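Local coordinates for protein CCR4-not transcription complex subunit 1 (Chaetomium thermophilum var. thermophilum DSM 1495, PDB 6H3Z) that probably serves as the scaffold subunit of the CCR4-NOT complex in mRNA deadenylation and transcriptional repression, this piece being a C-terminal MIF4G-like domain, at residues Ile32-Ala46 with His58-Ile71. Numbering follows the deposited sequence.
Sequences INKYLEQLTAAATSA and HAVLDIIDALIQLI. With NA (sodium ion), chain C.
Ile32 meets Leu70 and Ile71 at one end of an antiparallel helical hairpin of this MIF4G-like domain, an all-helical fold; the axes of helices 32-45 and 59-71 approach to 9.1 Å at 161°. Ile32 CG1 packs 3.8 Å from Leu70 CD2, while Ile32 CD1 reaches Ile71 CD1. Tyr35 is a knob among Ile63, Ala66, Leu67 and Leu70: with CG anti to the carbonyl carbon (chi1 -76°), the ring is laid over the opposing helix, Leu67 N over one face toward the rim and Leu70 CD2 at its edge, beside CE2. Tyr35 CZ lies 3.5 Å from Ala66 CB. An alanine here would probably open a gap beside Ala66 CB and leave Leu70 CD2 without the ring edge. Leu36 CD2 touches Leu67 CD2, the side chains meeting at about a right angle. Gln38 CB packs on Ile63 CD1. Leu39 CD1 lies 3.8 Å from Val60 CG1 on the inner side, where Val60, Ile64 and Leu67 also touch helix 100-116. Ala42 CB meets Ile63 CD1, completing with Tyr35, Gln38 and Leu39 the hole for Ile63, the reciprocal knob. No hydrogen bond crosses between the helices, so apolar packing carries the contact. At the hairpin's other end, Ala43 O and Ala46 O bind a sodium ion at 3.0 and 2.5 Å. Ala46 CB abuts CE1 at the edge of the His58 ring, 3.7 Å away. His58 ND1 accepts a hydrogen bond from Val60 N, 3.1 Å away in the ring plane, with an N-H...N angle of 153°, the N-cap bond.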
loop_
_atom_site.group_PDB
_atom_site.type_symbol
_atom_site.label_atom_id
_atom_site.label_comp_id
_atom_site.label_asym_id
_atom_site.label_seq_id
_atom_site.Cartn_x
_atom_site.Cartn_y
_atom_site.Cartn_z
ATOM N N ILE A 32 4.170 -17.934 -10.522
ATOM C CA ILE A 32 3.874 -16.561 -10.080
ATOM C C ILE A 32 3.841 -16.599 -8.549
ATOM O O ILE A 32 4.563 -15.843 -7.905
ATOM C CB ILE A 32 2.546 -15.984 -10.675
ATOM C CG1 ILE A 32 2.725 -15.562 -12.155
ATOM C CG2 ILE A 32 2.032 -14.799 -9.837
ATOM C CD1 ILE A 32 1.402 -15.351 -12.983
ATOM N N ASN A 33 3.076 -17.542 -7.978
ATOM C CA ASN A 33 2.983 -17.699 -6.534
ATOM C C ASN A 33 4.301 -18.054 -5.893
ATOM O O ASN A 33 4.628 -17.443 -4.875
ATOM C CB ASN A 33 1.909 -18.664 -6.131
ATOM C CG ASN A 33 0.547 -18.280 -6.608
ATOM O OD1 ASN A 33 -0.007 -18.988 -7.435
ATOM N ND2 ASN A 33 -0.011 -17.154 -6.115
ATOM N N LYS A 34 5.097 -18.980 -6.497
ATOM C CA LYS A 34 6.412 -19.315 -5.934
ATOM C C LYS A 34 7.347 -18.106 -5.929
ATOM O O LYS A 34 8.089 -17.946 -4.966
ATOM C CB LYS A 34 7.068 -20.548 -6.562
ATOM C CG LYS A 34 7.651 -21.457 -5.473
ATOM C CD LYS A 34 8.877 -22.214 -5.930
ATOM C CE LYS A 34 9.745 -22.637 -4.768
ATOM N NZ LYS A 34 11.026 -23.249 -5.229
ATOM N N TYR A 35 7.251 -17.217 -6.942
ATOM C CA TYR A 35 8.043 -15.998 -6.959
ATOM C C TYR A 35 7.635 -15.073 -5.819
ATOM O O TYR A 35 8.511 -14.510 -5.167
ATOM C CB TYR A 35 7.938 -15.292 -8.315
ATOM C CG TYR A 35 8.747 -15.955 -9.403
ATOM C CD1 TYR A 35 10.034 -16.431 -9.152
ATOM C CD2 TYR A 35 8.257 -16.045 -10.706
ATOM C CE1 TYR A 35 10.794 -17.022 -10.159
ATOM C CE2 TYR A 35 9.008 -16.640 -11.722
ATOM C CZ TYR A 35 10.277 -17.126 -11.443
ATOM O OH TYR A 35 11.032 -17.702 -12.445
ATOM N N LEU A 36 6.312 -14.961 -5.537
ATOM C CA LEU A 36 5.801 -14.121 -4.448
ATOM C C LEU A 36 6.148 -14.717 -3.083
ATOM O O LEU A 36 6.464 -13.962 -2.162
ATOM C CB LEU A 36 4.294 -13.829 -4.586
ATOM C CG LEU A 36 3.863 -13.052 -5.828
ATOM C CD1 LEU A 36 2.423 -12.677 -5.754
ATOM C CD2 LEU A 36 4.674 -11.786 -6.001
ATOM N N GLU A 37 6.154 -16.065 -2.973
ATOM C CA GLU A 37 6.556 -16.779 -1.763
ATOM C C GLU A 37 8.047 -16.484 -1.523
ATOM O O GLU A 37 8.428 -16.116 -0.412
ATOM C CB GLU A 37 6.345 -18.289 -1.923
ATOM C CG GLU A 37 4.893 -18.746 -1.957
ATOM C CD GLU A 37 4.704 -20.254 -1.975
ATOM O OE1 GLU A 37 5.294 -20.928 -2.853
ATOM O OE2 GLU A 37 3.919 -20.757 -1.138
ATOM N N GLN A 38 8.871 -16.594 -2.588
ATOM C CA GLN A 38 10.320 -16.359 -2.579
ATOM C C GLN A 38 10.670 -14.935 -2.221
ATOM O O GLN A 38 11.666 -14.715 -1.534
ATOM C CB GLN A 38 10.920 -16.669 -3.955
ATOM C CG GLN A 38 11.288 -18.126 -4.167
ATOM C CD GLN A 38 11.482 -18.437 -5.629
ATOM O OE1 GLN A 38 12.274 -17.805 -6.339
ATOM N NE2 GLN A 38 10.768 -19.432 -6.111
ATOM N N LEU A 39 9.883 -13.965 -2.731
ATOM C CA LEU A 39 10.088 -12.536 -2.491
ATOM C C LEU A 39 9.832 -12.235 -1.029
ATOM O O LEU A 39 10.630 -11.553 -0.395
ATOM C CB LEU A 39 9.164 -11.692 -3.396
ATOM C CG LEU A 39 9.267 -10.168 -3.303
ATOM C CD1 LEU A 39 10.698 -9.697 -3.442
ATOM C CD2 LEU A 39 8.413 -9.512 -4.373
ATOM N N THR A 40 8.725 -12.781 -0.494
ATOM C CA THR A 40 8.307 -12.644 0.896
ATOM C C THR A 40 9.450 -13.069 1.813
ATOM O O THR A 40 9.789 -12.347 2.749
ATOM C CB THR A 40 7.017 -13.432 1.079
ATOM O OG1 THR A 40 6.026 -12.799 0.278
ATOM C CG2 THR A 40 6.548 -13.478 2.512
ATOM N N ALA A 41 10.082 -14.204 1.484
ATOM C CA ALA A 41 11.200 -14.774 2.213
ATOM C C ALA A 41 12.460 -13.897 2.106
ATOM O O ALA A 41 13.008 -13.476 3.135
ATOM C CB ALA A 41 11.475 -16.168 1.684
ATOM N N ALA A 42 12.883 -13.609 0.851
ATOM C CA ALA A 42 14.074 -12.839 0.503
ATOM C C ALA A 42 14.093 -11.420 1.048
ATOM O O ALA A 42 15.146 -10.959 1.477
ATOM C CB ALA A 42 14.263 -12.819 -1.003
ATOM N N ALA A 43 12.950 -10.715 0.989
ATOM C CA ALA A 43 12.817 -9.342 1.468
ATOM C C ALA A 43 12.853 -9.315 2.981
ATOM O O ALA A 43 13.384 -8.368 3.563
ATOM C CB ALA A 43 11.515 -8.730 0.967
ATOM N N THR A 44 12.300 -10.364 3.619
ATOM C CA THR A 44 12.235 -10.466 5.074
ATOM C C THR A 44 13.620 -10.687 5.643
ATOM O O THR A 44 14.035 -9.906 6.501
ATOM C CB THR A 44 11.182 -11.491 5.506
ATOM O OG1 THR A 44 9.905 -10.972 5.132
ATOM C CG2 THR A 44 11.186 -11.729 6.990
ATOM N N SER A 45 14.336 -11.716 5.132
ATOM C CA SER A 45 15.692 -12.062 5.561
ATOM C C SER A 45 16.717 -10.946 5.316
ATOM O O SER A 45 17.429 -10.571 6.253
ATOM C CB SER A 45 16.158 -13.387 4.958
ATOM O OG SER A 45 15.653 -13.628 3.656
ATOM N N ALA A 46 16.744 -10.384 4.084
ATOM C CA ALA A 46 17.651 -9.314 3.667
ATOM C C ALA A 46 17.763 -8.186 4.684
ATOM O O ALA A 46 16.756 -7.754 5.259
ATOM C CB ALA A 46 17.239 -8.760 2.311
ATOM N N HIS A 58 21.589 -9.064 -6.073
ATOM C CA HIS A 58 20.839 -9.282 -4.836
ATOM C C HIS A 58 19.692 -10.233 -5.130
ATOM O O HIS A 58 19.039 -10.078 -6.162
ATOM C CB HIS A 58 20.308 -7.959 -4.272
ATOM C CG HIS A 58 19.847 -8.029 -2.849
ATOM N ND1 HIS A 58 18.629 -8.600 -2.508
ATOM C CD2 HIS A 58 20.440 -7.559 -1.724
ATOM C CE1 HIS A 58 18.535 -8.489 -1.191
ATOM N NE2 HIS A 58 19.600 -7.867 -0.675
ATOM N N ALA A 59 19.442 -11.206 -4.224
ATOM C CA ALA A 59 18.383 -12.220 -4.338
ATOM C C ALA A 59 16.993 -11.640 -4.570
ATOM O O ALA A 59 16.245 -12.203 -5.370
ATOM C CB ALA A 59 18.369 -13.108 -3.110
ATOM N N VAL A 60 16.650 -10.519 -3.878
ATOM C CA VAL A 60 15.366 -9.811 -3.998
ATOM C C VAL A 60 15.192 -9.322 -5.440
ATOM O O VAL A 60 14.134 -9.543 -6.031
ATOM C CB VAL A 60 15.220 -8.667 -2.957
ATOM C CG1 VAL A 60 14.005 -7.789 -3.252
ATOM C CG2 VAL A 60 15.147 -9.212 -1.537
ATOM N N LEU A 61 16.250 -8.720 -6.015
ATOM C CA LEU A 61 16.243 -8.236 -7.394
ATOM C C LEU A 61 16.164 -9.369 -8.398
ATOM O O LEU A 61 15.519 -9.200 -9.428
ATOM C CB LEU A 61 17.461 -7.361 -7.711
ATOM C CG LEU A 61 17.509 -5.971 -7.116
ATOM C CD1 LEU A 61 16.248 -5.136 -7.370
ATOM C CD2 LEU A 61 18.078 -5.920 -5.794
ATOM N N ASP A 62 16.790 -10.525 -8.097
ATOM C CA ASP A 62 16.797 -11.677 -8.990
ATOM C C ASP A 62 15.428 -12.356 -9.061
ATOM O O ASP A 62 15.091 -12.882 -10.118
ATOM C CB ASP A 62 17.940 -12.659 -8.651
ATOM C CG ASP A 62 19.366 -12.091 -8.806
ATOM O OD1 ASP A 62 19.563 -11.156 -9.643
ATOM O OD2 ASP A 62 20.284 -12.586 -8.105
ATOM N N ILE A 63 14.616 -12.292 -7.976
ATOM C CA ILE A 63 13.256 -12.849 -7.951
ATOM C C ILE A 63 12.349 -11.899 -8.738
ATOM O O ILE A 63 11.549 -12.338 -9.572
ATOM C CB ILE A 63 12.747 -13.081 -6.499
ATOM C CG1 ILE A 63 13.624 -14.084 -5.745
ATOM C CG2 ILE A 63 11.275 -13.538 -6.493
ATOM C CD1 ILE A 63 13.583 -13.924 -4.292
ATOM N N ILE A 64 12.496 -10.592 -8.472
ATOM C CA ILE A 64 11.776 -9.525 -9.157
ATOM C C ILE A 64 12.040 -9.627 -10.678
ATOM O O ILE A 64 11.081 -9.637 -11.444
ATOM C CB ILE A 64 12.121 -8.140 -8.530
ATOM C CG1 ILE A 64 11.425 -7.991 -7.165
ATOM C CG2 ILE A 64 11.722 -6.993 -9.447
ATOM C CD1 ILE A 64 11.875 -6.852 -6.322
ATOM N N ASP A 65 13.326 -9.803 -11.091
ATOM C CA ASP A 65 13.739 -9.968 -12.492
ATOM C C ASP A 65 13.004 -11.122 -13.173
ATOM O O ASP A 65 12.462 -10.946 -14.262
ATOM C CB ASP A 65 15.258 -10.207 -12.603
ATOM C CG ASP A 65 16.156 -9.011 -12.337
ATOM O OD1 ASP A 65 15.618 -7.895 -12.111
ATOM O OD2 ASP A 65 17.401 -9.196 -12.306
ATOM N N ALA A 66 12.970 -12.289 -12.520
ATOM C CA ALA A 66 12.366 -13.499 -13.061
ATOM C C ALA A 66 10.869 -13.401 -13.224
ATOM O O ALA A 66 10.343 -13.863 -14.237
ATOM C CB ALA A 66 12.731 -14.687 -12.203
ATOM N N LEU A 67 10.182 -12.795 -12.233
ATOM C CA LEU A 67 8.734 -12.598 -12.242
ATOM C C LEU A 67 8.339 -11.645 -13.370
ATOM O O LEU A 67 7.375 -11.927 -14.081
ATOM C CB LEU A 67 8.264 -12.066 -10.884
ATOM C CG LEU A 67 6.761 -11.829 -10.693
ATOM C CD1 LEU A 67 5.937 -13.109 -10.923
ATOM C CD2 LEU A 67 6.499 -11.296 -9.322
ATOM N N ILE A 68 9.113 -10.551 -13.566
ATOM C CA ILE A 68 8.875 -9.565 -14.626
ATOM C C ILE A 68 9.091 -10.194 -15.997
ATOM O O ILE A 68 8.234 -10.053 -16.872
ATOM C CB ILE A 68 9.684 -8.266 -14.385
ATOM C CG1 ILE A 68 9.236 -7.561 -13.091
ATOM C CG2 ILE A 68 9.603 -7.306 -15.558
ATOM C CD1 ILE A 68 7.653 -7.456 -12.813
ATOM N N GLN A 69 10.176 -10.973 -16.142
ATOM C CA GLN A 69 10.474 -11.684 -17.383
ATOM C C GLN A 69 9.394 -12.724 -17.728
ATOM O O GLN A 69 9.077 -12.894 -18.907
ATOM C CB GLN A 69 11.885 -12.275 -17.360
ATOM C CG GLN A 69 12.924 -11.257 -17.809
ATOM C CD GLN A 69 14.266 -11.483 -17.183
ATOM O OE1 GLN A 69 14.857 -12.562 -17.293
ATOM N NE2 GLN A 69 14.792 -10.452 -16.540
ATOM N N LEU A 70 8.778 -13.345 -16.692
ATOM C CA LEU A 70 7.681 -14.305 -16.817
ATOM C C LEU A 70 6.435 -13.599 -17.343
ATOM O O LEU A 70 5.787 -14.126 -18.245
ATOM C CB LEU A 70 7.397 -15.007 -15.459
ATOM C CG LEU A 70 6.248 -16.038 -15.413
ATOM C CD1 LEU A 70 6.580 -17.273 -16.224
ATOM C CD2 LEU A 70 5.941 -16.458 -13.986
ATOM N N ILE A 71 6.115 -12.408 -16.784
ATOM C CA ILE A 71 4.964 -11.594 -17.177
ATOM C C ILE A 71 5.134 -11.049 -18.606
ATOM O O ILE A 71 4.166 -11.014 -19.368
ATOM C CB ILE A 71 4.670 -10.497 -16.117
ATOM C CG1 ILE A 71 4.240 -11.112 -14.747
ATOM C CG2 ILE A 71 3.669 -9.426 -16.611
ATOM C CD1 ILE A 71 2.946 -11.964 -14.705
HETATM NA NA NA C . 14.590 -6.459 5.470
#